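Long-range contacts in alpha-1,4-endofucoidanase (Mariniflexile fucanivorans, PDB 6DNS), which hydrolyses alpha-1,4-linked fucans internally as a family GH107 endo-fucoidanase, probably with retention of configuration, and binds calcium ions: residues Y311-V316 and V365-T370; N355-T360 and Q398-N403. All coordinates share one frame; numbering follows the deposited sequence.

Contact 1: Y311-V316 and V365-T370; sequences YNHDLV and VEWTST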
# COMPACT_ATOMS: atom_id res chain seq x y z
N TYR A 311 5.45 -24.85 16.71
CA TYR A 311 4.59 -25.07 15.54
C TYR A 311 4.75 -23.96 14.49
O TYR A 311 4.87 -24.24 13.30
CB TYR A 311 3.11 -25.20 15.93
CG TYR A 311 2.73 -26.48 16.65
CD1 TYR A 311 3.16 -27.73 16.19
CD2 TYR A 311 1.91 -26.45 17.78
CE1 TYR A 311 2.80 -28.90 16.84
CE2 TYR A 311 1.54 -27.62 18.44
CZ TYR A 311 1.99 -28.84 17.97
OH TYR A 311 1.63 -30.00 18.61
N ASN A 312 4.74 -22.70 14.95
CA ASN A 312 4.91 -21.55 14.05
C ASN A 312 6.35 -21.39 13.56
O ASN A 312 6.57 -20.88 12.46
CB ASN A 312 4.42 -20.26 14.71
CG ASN A 312 2.90 -20.19 14.77
OD1 ASN A 312 2.23 -20.27 13.75
ND2 ASN A 312 2.36 -20.03 15.97
N HIS A 313 7.33 -21.81 14.37
CA HIS A 313 8.73 -21.84 13.93
C HIS A 313 8.99 -22.97 12.93
O HIS A 313 9.82 -22.82 12.03
CB HIS A 313 9.68 -21.95 15.12
CG HIS A 313 11.12 -21.75 14.75
ND1 HIS A 313 12.00 -22.80 14.61
CD2 HIS A 313 11.83 -20.62 14.48
CE1 HIS A 313 13.19 -22.33 14.27
NE2 HIS A 313 13.11 -21.01 14.19
N ASP A 314 8.30 -24.10 13.08
CA ASP A 314 8.34 -25.19 12.09
C ASP A 314 7.83 -24.74 10.71
O ASP A 314 8.31 -25.23 9.69
CB ASP A 314 7.54 -26.42 12.56
CG ASP A 314 8.23 -27.20 13.68
OD1 ASP A 314 9.42 -26.96 13.96
OD2 ASP A 314 7.56 -28.07 14.28
N LEU A 315 6.86 -23.83 10.70
CA LEU A 315 6.38 -23.19 9.46
C LEU A 315 7.49 -22.37 8.81
O LEU A 315 7.67 -22.42 7.59
CB LEU A 315 5.15 -22.31 9.75
CG LEU A 315 4.30 -21.77 8.59
CD1 LEU A 315 2.91 -21.39 9.09
CD2 LEU A 315 4.96 -20.58 7.88
N VAL A 316 8.21 -21.61 9.63
CA VAL A 316 9.38 -20.84 9.17
C VAL A 316 10.49 -21.76 8.64
O VAL A 316 11.12 -21.44 7.63
CB VAL A 316 9.89 -19.91 10.30
CG1 VAL A 316 11.27 -19.34 10.00
CG2 VAL A 316 8.90 -18.78 10.54
N VAL A 365 15.04 -11.70 14.43
CA VAL A 365 16.02 -11.73 13.34
C VAL A 365 16.17 -13.16 12.80
O VAL A 365 16.30 -13.35 11.58
CB VAL A 365 17.40 -11.17 13.79
CG1 VAL A 365 18.44 -11.31 12.69
CG2 VAL A 365 17.27 -9.71 14.21
N GLU A 366 16.15 -14.15 13.69
CA GLU A 366 16.27 -15.56 13.31
C GLU A 366 15.04 -16.04 12.54
O GLU A 366 15.18 -16.64 11.47
CB GLU A 366 16.50 -16.43 14.56
CG GLU A 366 16.72 -17.92 14.28
CD GLU A 366 15.43 -18.73 14.30
OE1 GLU A 366 15.11 -19.37 13.28
OE2 GLU A 366 14.73 -18.73 15.34
N TRP A 367 13.85 -15.78 13.08
CA TRP A 367 12.58 -16.12 12.42
C TRP A 367 12.47 -15.54 11.01
O TRP A 367 12.05 -16.23 10.08
CB TRP A 367 11.38 -15.61 13.25
CG TRP A 367 10.98 -16.52 14.37
CD1 TRP A 367 11.76 -16.97 15.38
CD2 TRP A 367 9.68 -17.07 14.59
NE1 TRP A 367 11.03 -17.78 16.22
CE2 TRP A 367 9.75 -17.85 15.76
CE3 TRP A 367 8.45 -16.98 13.91
CZ2 TRP A 367 8.65 -18.55 16.27
CZ3 TRP A 367 7.35 -17.67 14.41
CH2 TRP A 367 7.46 -18.44 15.59
N THR A 368 12.86 -14.28 10.87
CA THR A 368 12.81 -13.59 9.58
C THR A 368 13.81 -14.21 8.61
O THR A 368 13.43 -14.62 7.51
CB THR A 368 13.08 -12.08 9.75
OG1 THR A 368 12.15 -11.53 10.68
CG2 THR A 368 12.95 -11.34 8.42
N SER A 369 15.08 -14.29 9.02
CA SER A 369 16.16 -14.79 8.17
C SER A 369 16.00 -16.27 7.79
O SER A 369 16.25 -16.64 6.64
CB SER A 369 17.52 -14.57 8.84
OG SER A 369 17.57 -15.22 10.10
N THR A 370 15.59 -17.10 8.75
CA THR A 370 15.30 -18.51 8.48
C THR A 370 14.19 -18.67 7.44
O THR A 370 14.28 -19.52 6.56
CB THR A 370 14.92 -19.27 9.77
OG1 THR A 370 15.95 -19.11 10.75
CG2 THR A 370 14.72 -20.76 9.51
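His313 and Glu366 join segments 311-316 and 365-370, of helices 306-321 and 361-372, which run at 38° to each other in the catalytic domain, a parallel beta/alpha fold consistent with the barrel of the related GH29 fucosidases. The bond is a His-carboxylate hydrogen bond: His313 NE2 donates to Glu366 OE1 over 2.7 Å and nearly straight, 171°; OE1 accepts with its syn lone pair and lies in the plane of the imidazole. With CG anti to the backbone N (chi1 -170°), the imidazole is carried toward the second helix, and Glu366 bends at chi2 to meet it from the opposite direction. The imidazole also leans on the indole of Trp367. His313 CD2 sits over one indole face, 3.4 Å from Trp367 NE1, while Asn312 CB reaches the indole edge at CH2 (3.7 Å). Val316 follows on the first helix, its CG2 3.8 Å from Trp367 CE3 and its CG1 3.7 Å from Thr370 CB. Farther out, Tyr309 fixes the indole by an edge-to-face contact and by the hydrogen bond between its OH and Trp367 NE1, and the Asn312 amide is held by Phe296 N at OD1. Phe342 of strand 341-342 touches Val316, whose CG1 also lies 3.2 Å from Trp367 O.

Contact 2: N355-T360 and Q398-N403; sequences NTPCLT and QPYALN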
# COMPACT_ATOMS: atom_id res chain seq x y z
N ASN A 355 1.51 -3.11 22.22
CA ASN A 355 2.57 -2.48 23.01
C ASN A 355 3.68 -3.45 23.45
O ASN A 355 4.65 -3.01 24.07
CB ASN A 355 1.97 -1.81 24.25
CG ASN A 355 0.91 -0.78 23.90
OD1 ASN A 355 -0.27 -0.97 24.19
ND2 ASN A 355 1.33 0.31 23.28
N THR A 356 3.54 -4.74 23.14
CA THR A 356 4.52 -5.76 23.54
C THR A 356 4.92 -6.64 22.35
O THR A 356 4.05 -7.22 21.70
CB THR A 356 3.95 -6.69 24.63
OG1 THR A 356 3.37 -5.91 25.68
CG2 THR A 356 5.05 -7.59 25.20
N PRO A 357 6.24 -6.76 22.07
CA PRO A 357 6.68 -7.71 21.04
C PRO A 357 6.52 -9.15 21.52
O PRO A 357 6.80 -9.44 22.68
CB PRO A 357 8.16 -7.38 20.84
CG PRO A 357 8.59 -6.74 22.11
CD PRO A 357 7.38 -6.05 22.68
N CYS A 358 6.07 -10.04 20.63
CA CYS A 358 5.93 -11.46 20.97
C CYS A 358 7.27 -12.19 20.98
O CYS A 358 7.46 -13.11 21.78
CB CYS A 358 4.95 -12.15 20.01
SG CYS A 358 5.47 -12.22 18.29
N LEU A 359 8.19 -11.79 20.10
CA LEU A 359 9.54 -12.36 20.04
C LEU A 359 10.58 -11.39 20.59
O LEU A 359 10.36 -10.18 20.61
CB LEU A 359 9.90 -12.69 18.59
CG LEU A 359 9.01 -13.71 17.86
CD1 LEU A 359 9.37 -13.77 16.39
CD2 LEU A 359 9.11 -15.08 18.51
N THR A 360 11.72 -11.93 21.02
CA THR A 360 12.87 -11.11 21.43
C THR A 360 13.58 -10.57 20.19
O THR A 360 13.29 -10.98 19.06
CB THR A 360 13.88 -11.91 22.27
OG1 THR A 360 14.48 -12.94 21.47
CG2 THR A 360 13.21 -12.54 23.50
N GLN A 398 5.82 1.28 16.33
CA GLN A 398 6.30 1.26 17.72
C GLN A 398 7.83 1.30 17.72
O GLN A 398 8.45 0.59 16.91
CB GLN A 398 5.83 -0.02 18.43
CG GLN A 398 4.37 0.00 18.87
CD GLN A 398 4.14 0.77 20.17
OE1 GLN A 398 5.06 1.34 20.75
NE2 GLN A 398 2.89 0.78 20.62
N PRO A 399 8.45 2.11 18.60
CA PRO A 399 9.92 2.16 18.72
C PRO A 399 10.61 0.79 18.84
O PRO A 399 11.66 0.59 18.23
CB PRO A 399 10.13 2.97 20.00
CG PRO A 399 8.97 3.89 20.05
CD PRO A 399 7.81 3.16 19.43
N TYR A 400 10.02 -0.13 19.61
CA TYR A 400 10.57 -1.49 19.74
C TYR A 400 10.52 -2.26 18.42
O TYR A 400 11.41 -3.05 18.12
CB TYR A 400 9.88 -2.27 20.87
CG TYR A 400 8.48 -2.79 20.57
CD1 TYR A 400 8.29 -3.97 19.85
CD2 TYR A 400 7.35 -2.11 21.04
CE1 TYR A 400 7.01 -4.44 19.57
CE2 TYR A 400 6.07 -2.59 20.77
CZ TYR A 400 5.91 -3.75 20.04
OH TYR A 400 4.66 -4.25 19.76
N ALA A 401 9.46 -2.03 17.63
CA ALA A 401 9.29 -2.69 16.33
C ALA A 401 10.33 -2.23 15.32
O ALA A 401 10.91 -3.05 14.61
CB ALA A 401 7.89 -2.46 15.79
N LEU A 402 10.57 -0.92 15.26
CA LEU A 402 11.61 -0.34 14.41
C LEU A 402 12.99 -0.89 14.78
O LEU A 402 13.76 -1.28 13.91
CB LEU A 402 11.62 1.19 14.51
CG LEU A 402 12.57 1.98 13.59
CD1 LEU A 402 12.13 1.90 12.14
CD2 LEU A 402 12.65 3.43 14.04
N ASN A 403 13.28 -0.93 16.09
CA ASN A 403 14.52 -1.49 16.62
C ASN A 403 14.77 -2.93 16.14
O ASN A 403 15.90 -3.27 15.78
CB ASN A 403 14.52 -1.44 18.16
CG ASN A 403 15.79 -2.01 18.77
OD1 ASN A 403 16.90 -1.71 18.32
ND2 ASN A 403 15.64 -2.84 19.79
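Pro357 lies over one face of the Tyr400 ring in a CH-pi contact, where the loop that leads into helix 361-372 passes the first turn of helix 399-415 in the beta/alpha catalytic domain. Pro357 CD stands 3.7 Å from the centroid of the Tyr400 ring, 17° off its normal, with the proline displaced toward the rim so that its CB comes to 3.4 Å from Tyr400 CE1. Chi1 of Tyr400 is 75°, which places CG between the backbone N and the carbonyl carbon and swings the phenol across to the loop; chi2 of 82° turns the ring so that its face meets the pyrrolidine. Farther along the ring, Asn355 O approaches CE2 of Tyr400 obliquely at 3.6 Å. An alanine in place of Tyr400 is likely to leave Pro357 without its aromatic platform and Gly354 O without its phenol partner, so that the loop is held less firmly to the helix. Ser347 and Pro383 also touch the Tyr400 side chain. At the N-cap position, Gln398 has CG anti to its carbonyl carbon and bends at chi2, which carries the chain toward Asn355. The phenol oxygen continues past the Thr356 backbone, hydrogen-bonded to Gly354 O, with 3.5 Å from Tyr400 OH to Thr356 C.

Overall arrangement
Both contacts belong to the catalytic domain, away from the calcium sites, with centres about 17 Å apart. Contact 1 is the more buried, a helix-to-helix interface with a His-carboxylate hydrogen bond beside an indole; contact 2 is a surface contact in which a loop rests on a helix start, mostly through proline and tyrosine. The two share an element: the loop of contact 2 leads into helix 361-372, which supplies one side of contact 1, and helix 399-415 of contact 2 also packs against it through Thr408 and Tyr411. They meet directly where Leu359 CD1 packs 3.8 Å from Trp367 CG, and along the chain their segments alternate.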